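PDB 6O2D: inner kinetochore subunit cnp3 from Schizosaccharomyces pombe, which is an inner component of the kinetochore, the complex that assembles on centromeric DNA and attaches chromosomes to spindle microtubules, this chain being its dimeric cupin domain. Local coordinates for residues 89-94 against 121-126; 98-101 against 106-109. One frame throughout, in Å; residues are numbered along the deposited sequence.

Contact 1 of 2, residues 89-94 against 121-126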
loop_
_atom_site.group_PDB
_atom_site.type_symbol
_atom_site.label_atom_id
_atom_site.label_comp_id
_atom_site.label_asym_id
_atom_site.label_seq_id
_atom_site.Cartn_x
_atom_site.Cartn_y
_atom_site.Cartn_z
HETATM N N MSE B 89 -7.814 3.419 3.954
HETATM C CA MSE B 89 -7.728 2.244 3.099
HETATM C C MSE B 89 -7.080 2.599 1.783
HETATM O O MSE B 89 -7.286 3.697 1.268
HETATM C CB MSE B 89 -9.110 1.642 2.814
HETATM C CG MSE B 89 -10.109 1.728 3.943
HETATM SE SE MSE B 89 -9.955 0.207 5.132
HETATM C CE MSE B 89 -10.378 -1.247 3.902
ATOM N N SER B 90 -6.307 1.657 1.244
ATOM C CA SER B 90 -5.781 1.734 -0.109
ATOM C C SER B 90 -6.098 0.438 -0.838
ATOM O O SER B 90 -6.086 -0.642 -0.239
ATOM C CB SER B 90 -4.267 1.966 -0.114
ATOM O OG SER B 90 -3.861 2.684 -1.261
ATOM N N PHE B 91 -6.428 0.553 -2.120
ATOM C CA PHE B 91 -6.706 -0.607 -2.954
ATOM C C PHE B 91 -6.018 -0.409 -4.290
ATOM O O PHE B 91 -6.112 0.675 -4.874
ATOM C CB PHE B 91 -8.206 -0.817 -3.153
ATOM C CG PHE B 91 -8.926 -1.200 -1.900
ATOM C CD1 PHE B 91 -8.924 -2.512 -1.459
ATOM C CD2 PHE B 91 -9.596 -0.249 -1.154
ATOM C CE1 PHE B 91 -9.586 -2.866 -0.301
ATOM C CE2 PHE B 91 -10.253 -0.602 -0.001
ATOM C CZ PHE B 91 -10.247 -1.914 0.425
ATOM N N CYS B 92 -5.325 -1.445 -4.768
ATOM C CA CYS B 92 -4.795 -1.472 -6.124
ATOM C C CYS B 92 -5.382 -2.672 -6.850
ATOM O O CYS B 92 -5.272 -3.809 -6.374
ATOM C CB CYS B 92 -3.265 -1.531 -6.132
ATOM S SG CYS B 92 -2.575 -1.515 -7.822
ATOM N N ILE B 93 -5.978 -2.420 -8.008
ATOM C CA ILE B 93 -6.744 -3.427 -8.731
ATOM C C ILE B 93 -5.802 -4.109 -9.705
ATOM O O ILE B 93 -5.359 -3.500 -10.682
ATOM C CB ILE B 93 -7.944 -2.810 -9.456
ATOM C CG1 ILE B 93 -8.673 -1.867 -8.504
ATOM C CG2 ILE B 93 -8.868 -3.900 -10.014
ATOM C CD1 ILE B 93 -9.571 -0.915 -9.180
ATOM N N LEU B 94 -5.532 -5.388 -9.460
ATOM C CA LEU B 94 -4.619 -6.140 -10.301
ATOM C C LEU B 94 -5.315 -6.805 -11.473
ATOM O O LEU B 94 -4.683 -7.000 -12.514
ATOM C CB LEU B 94 -3.893 -7.197 -9.466
ATOM C CG LEU B 94 -3.095 -6.686 -8.263
ATOM C CD1 LEU B 94 -2.188 -7.779 -7.756
ATOM C CD2 LEU B 94 -2.289 -5.438 -8.608
ATOM N N ASN B 121 -14.860 7.582 6.517
ATOM C CA ASN B 121 -15.681 7.542 5.312
ATOM C C ASN B 121 -16.265 6.142 5.139
ATOM O O ASN B 121 -15.994 5.231 5.926
ATOM C CB ASN B 121 -14.877 7.987 4.089
ATOM C CG ASN B 121 -14.395 9.420 4.208
ATOM O OD1 ASN B 121 -15.101 10.351 3.843
ATOM N ND2 ASN B 121 -13.193 9.601 4.736
ATOM N N TYR B 122 -17.126 5.994 4.133
ATOM C CA TYR B 122 -17.817 4.745 3.834
ATOM C C TYR B 122 -17.478 4.258 2.429
ATOM O O TYR B 122 -17.318 5.065 1.506
ATOM C CB TYR B 122 -19.339 4.938 3.992
ATOM C CG TYR B 122 -19.697 5.474 5.362
ATOM C CD1 TYR B 122 -19.710 6.838 5.620
ATOM C CD2 TYR B 122 -19.962 4.610 6.414
ATOM C CE1 TYR B 122 -20.001 7.322 6.878
ATOM C CE2 TYR B 122 -20.251 5.083 7.672
ATOM C CZ TYR B 122 -20.272 6.437 7.899
ATOM O OH TYR B 122 -20.573 6.907 9.157
ATOM N N TYR B 123 -17.373 2.939 2.259
ATOM C CA TYR B 123 -17.024 2.394 0.956
ATOM C C TYR B 123 -17.733 1.067 0.735
ATOM O O TYR B 123 -18.072 0.359 1.686
ATOM C CB TYR B 123 -15.508 2.205 0.787
ATOM C CG TYR B 123 -14.955 0.935 1.400
ATOM C CD1 TYR B 123 -14.734 0.841 2.769
ATOM C CD2 TYR B 123 -14.636 -0.162 0.608
ATOM C CE1 TYR B 123 -14.225 -0.308 3.335
ATOM C CE2 TYR B 123 -14.118 -1.320 1.164
ATOM C CZ TYR B 123 -13.916 -1.386 2.528
ATOM O OH TYR B 123 -13.408 -2.536 3.088
ATOM N N SER B 124 -17.963 0.752 -0.541
ATOM C CA SER B 124 -18.496 -0.533 -0.970
ATOM C C SER B 124 -17.881 -0.874 -2.322
ATOM O O SER B 124 -17.440 0.012 -3.056
ATOM C CB SER B 124 -20.029 -0.502 -1.059
ATOM O OG SER B 124 -20.454 0.216 -2.206
ATOM N N ILE B 125 -17.815 -2.169 -2.635
ATOM C CA ILE B 125 -17.233 -2.639 -3.895
ATOM C C ILE B 125 -18.085 -3.774 -4.450
ATOM O O ILE B 125 -18.526 -4.658 -3.709
ATOM C CB ILE B 125 -15.772 -3.112 -3.758
ATOM C CG1 ILE B 125 -15.010 -2.327 -2.689
ATOM C CG2 ILE B 125 -15.061 -2.946 -5.104
ATOM C CD1 ILE B 125 -13.612 -2.843 -2.454
ATOM N N LYS B 126 -18.280 -3.772 -5.764
ATOM C CA LYS B 126 -19.038 -4.809 -6.456
ATOM C C LYS B 126 -18.265 -5.287 -7.679
ATOM O O LYS B 126 -17.662 -4.478 -8.387
ATOM C CB LYS B 126 -20.417 -4.285 -6.886
ATOM C CG LYS B 126 -21.590 -4.971 -6.216
ATOM C CD LYS B 126 -22.687 -3.972 -5.915
ATOM C CE LYS B 126 -23.894 -4.638 -5.273
ATOM N NZ LYS B 126 -24.812 -3.677 -4.623
#

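Contact 2 of 2, residues 98-101 against 106-109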
loop_
_atom_site.group_PDB
_atom_site.type_symbol
_atom_site.label_atom_id
_atom_site.label_comp_id
_atom_site.label_asym_id
_atom_site.label_seq_id
_atom_site.Cartn_x
_atom_site.Cartn_y
_atom_site.Cartn_z
ATOM N N ILE B 98 -14.511 -3.708 -11.329
ATOM C CA ILE B 98 -15.267 -3.397 -10.119
ATOM C C ILE B 98 -15.910 -2.029 -10.271
ATOM O O ILE B 98 -15.368 -1.141 -10.937
ATOM C CB ILE B 98 -14.413 -3.403 -8.836
ATOM C CG1 ILE B 98 -13.350 -2.306 -8.880
ATOM C CG2 ILE B 98 -13.786 -4.754 -8.603
ATOM C CD1 ILE B 98 -12.519 -2.224 -7.609
ATOM N N GLU B 99 -17.053 -1.854 -9.605
ATOM C CA GLU B 99 -17.697 -0.563 -9.409
ATOM C C GLU B 99 -17.704 -0.283 -7.916
ATOM O O GLU B 99 -18.196 -1.097 -7.123
ATOM C CB GLU B 99 -19.118 -0.557 -9.959
ATOM C CG GLU B 99 -19.858 0.761 -9.807
ATOM C CD GLU B 99 -21.278 0.567 -9.300
ATOM O OE1 GLU B 99 -22.080 1.521 -9.360
ATOM O OE2 GLU B 99 -21.599 -0.541 -8.829
ATOM N N VAL B 100 -17.151 0.860 -7.537
ATOM C CA VAL B 100 -16.940 1.178 -6.138
ATOM C C VAL B 100 -17.580 2.519 -5.786
ATOM O O VAL B 100 -17.542 3.467 -6.579
ATOM C CB VAL B 100 -15.433 1.131 -5.802
ATOM C CG1 VAL B 100 -14.654 1.865 -6.854
ATOM C CG2 VAL B 100 -15.169 1.712 -4.429
ATOM N N THR B 101 -18.225 2.555 -4.614
ATOM C CA THR B 101 -18.750 3.747 -3.946
ATOM C C THR B 101 -17.894 4.184 -2.775
ATOM O O THR B 101 -17.643 3.403 -1.842
ATOM C CB THR B 101 -20.201 3.595 -3.475
ATOM O OG1 THR B 101 -20.992 2.786 -4.366
ATOM C CG2 THR B 101 -20.814 4.918 -2.846
ATOM N N THR B 106 -19.740 7.386 -7.097
ATOM C CA THR B 106 -19.481 6.064 -7.665
ATOM C C THR B 106 -18.622 6.131 -8.927
ATOM O O THR B 106 -18.754 7.056 -9.739
ATOM C CB THR B 106 -20.813 5.365 -7.961
ATOM O OG1 THR B 106 -21.583 5.299 -6.755
ATOM C CG2 THR B 106 -20.589 3.971 -8.493
ATOM N N PHE B 107 -17.719 5.156 -9.058
ATOM C CA PHE B 107 -16.769 5.069 -10.160
ATOM C C PHE B 107 -16.448 3.605 -10.441
ATOM O O PHE B 107 -16.573 2.753 -9.562
ATOM C CB PHE B 107 -15.466 5.824 -9.837
ATOM C CG PHE B 107 -14.798 5.410 -8.525
ATOM C CD1 PHE B 107 -15.435 5.575 -7.304
ATOM C CD2 PHE B 107 -13.520 4.868 -8.523
ATOM C CE1 PHE B 107 -14.807 5.183 -6.104
ATOM C CE2 PHE B 107 -12.893 4.506 -7.331
ATOM C CZ PHE B 107 -13.534 4.658 -6.127
ATOM N N ARG B 108 -16.088 3.280 -11.668
ATOM C CA ARG B 108 -15.548 1.945 -11.869
ATOM C C ARG B 108 -14.138 2.059 -12.427
ATOM O O ARG B 108 -13.663 3.150 -12.775
ATOM C CB ARG B 108 -16.493 1.088 -12.699
ATOM C CG ARG B 108 -17.305 2.018 -13.535
ATOM C CD ARG B 108 -18.362 1.567 -14.611
ATOM N NE ARG B 108 -17.873 1.604 -16.001
ATOM C CZ ARG B 108 -18.640 1.443 -17.119
ATOM N NH1 ARG B 108 -18.059 1.481 -18.314
ATOM N NH2 ARG B 108 -20.014 1.500 -17.130
HETATM N N MSE B 109 -13.465 0.917 -12.466
HETATM C CA MSE B 109 -12.018 0.848 -12.457
HETATM C C MSE B 109 -11.664 -0.578 -12.809
HETATM O O MSE B 109 -12.295 -1.511 -12.308
HETATM C CB MSE B 109 -11.451 1.203 -11.078
HETATM C CG MSE B 109 -10.885 2.593 -10.947
HETATM SE SE MSE B 109 -10.068 2.881 -9.206
HETATM C CE MSE B 109 -9.662 4.772 -9.428
#

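Contact 1 of 2, residues 89-94 against 121-126
Tyr-123 carries its ring atom CG between the backbone N and the carbonyl carbon (chi1 82°), while Met-89 and Phe-91 place CG beside their own backbone N, torsions that turn the three side chains, which leave their strands toward the facing segment, to meet between the two sheets of the cupin barrel. The contact illustrates how the two walls of such a fold are joined: strands 88-95 and 122-127 stay far apart, with CA of Met-89 9.5 Å from CA of Tyr-123, and side chains alone bridge the gap without a hydrogen bond between the segments. Met-89, a selenomethionine, bends at its second and third torsions and brings its terminal methyl CE to the phenolic end of Tyr-123, 3.8 Å from CZ. Its SE lies 5.5 Å from the centroid of the Tyr-123 ring and 45° off the ring normal, an oblique Met-aromatic contact. Phe-91 arrives with its far end, CZ lying 4.0 Å from CE2 of Tyr-123; the two ring planes are inclined at 40°, an oblique aromatic pair. Phe-91 is backed by the ring of Phe-115 and by Leu-135 and Tyr-137, whereas the tyrosine OH has a weak hydrogen bond to Lys-79 NZ. Replacing Tyr-123 by alanine removes ring and hydroxyl together, which would probably leave CE of Met-89 and CZ of Phe-91 without their mate on the facing sheet and deprive Lys-79 of its weak bond. Along its own strand the tyrosine has a further neighbour: CD1 of Ile-125 meets the ring at its edge, in the ring plane.

Contact 2 of 2, residues 98-101 against 106-109
A beta hairpin on the rim of the four-stranded cupin sheet is formed by strands 98-102 and 105-109, and the pairing of 98-101 with 106-109 is its ladder. The strand axes run antiparallel at 151° and approach to 4.6 Å. Two hydrogen-bonded pairs hold it. At Val-100 and Phe-107 both bonds are good: Val-100 N gives to Phe-107 O at 2.8 Å, and Phe-107 N returns a bond to Val-100 O at 3.0 Å. The pair farther from the turn is slacker, for although Ile-98 N reaches Met-109 O at 3.3 Å, the return bond from Met-109 N to Ile-98 O is weak, bent to 134° at the hydrogen. Glu-99 with Arg-108 and Thr-101 with Thr-106 are the non-hydrogen-bonded pairs between and beyond them.

The ladder shows how one hairpin can serve two environments. Ile-98, Val-100, Phe-107 and Met-109, all buried, occupy one face. There Phe-107, its CG set between the backbone N and the carbonyl carbon (chi1 54°), lays its ring across the ladder with Val-100 over one face, although the modelled approach is too close to be trusted, while SE of Met-109, a selenomethionine, lies at the ring edge in plane. The other face is more polar. Here CG of Glu-99 rests 3.5 Å from CG2 of Thr-106. The CB atoms of Glu-99 and Arg-108 stand 4.1 Å apart, a contact between aliphatic portions.

Phe-107 meets Phe-115 of the facing sheet edge-to-face and also packs on Ile-17 of the second subunit. Ile-98 and Met-109 both touch Ile-93 of strand 88-95, and strand 105-109 forms the outermost strand of its sheet within this chain.

In the fold
From the N terminus, after the earlier strands, among them 78-83 on the edge of the four-stranded sheet, the chain enters strand 88-95 in the five-stranded sheet, then turns directly into the hairpin of contact 2, whose short loop closes before the chain crosses back through strand 113-117. Strand 122-127 then closes the larger loop of contact 1, so contact 2 is nested wholly inside it. The two meet along the four-stranded sheet: strand 98-102 lies beside 122-127, with Glu-99 N probably bonded to Lys-126 O and Ser-124 N to Thr-101 O. Contact 1 thus spans the barrel between its walls, contact 2 extends one wall to its edge, and strand 122-127 belongs to both ties.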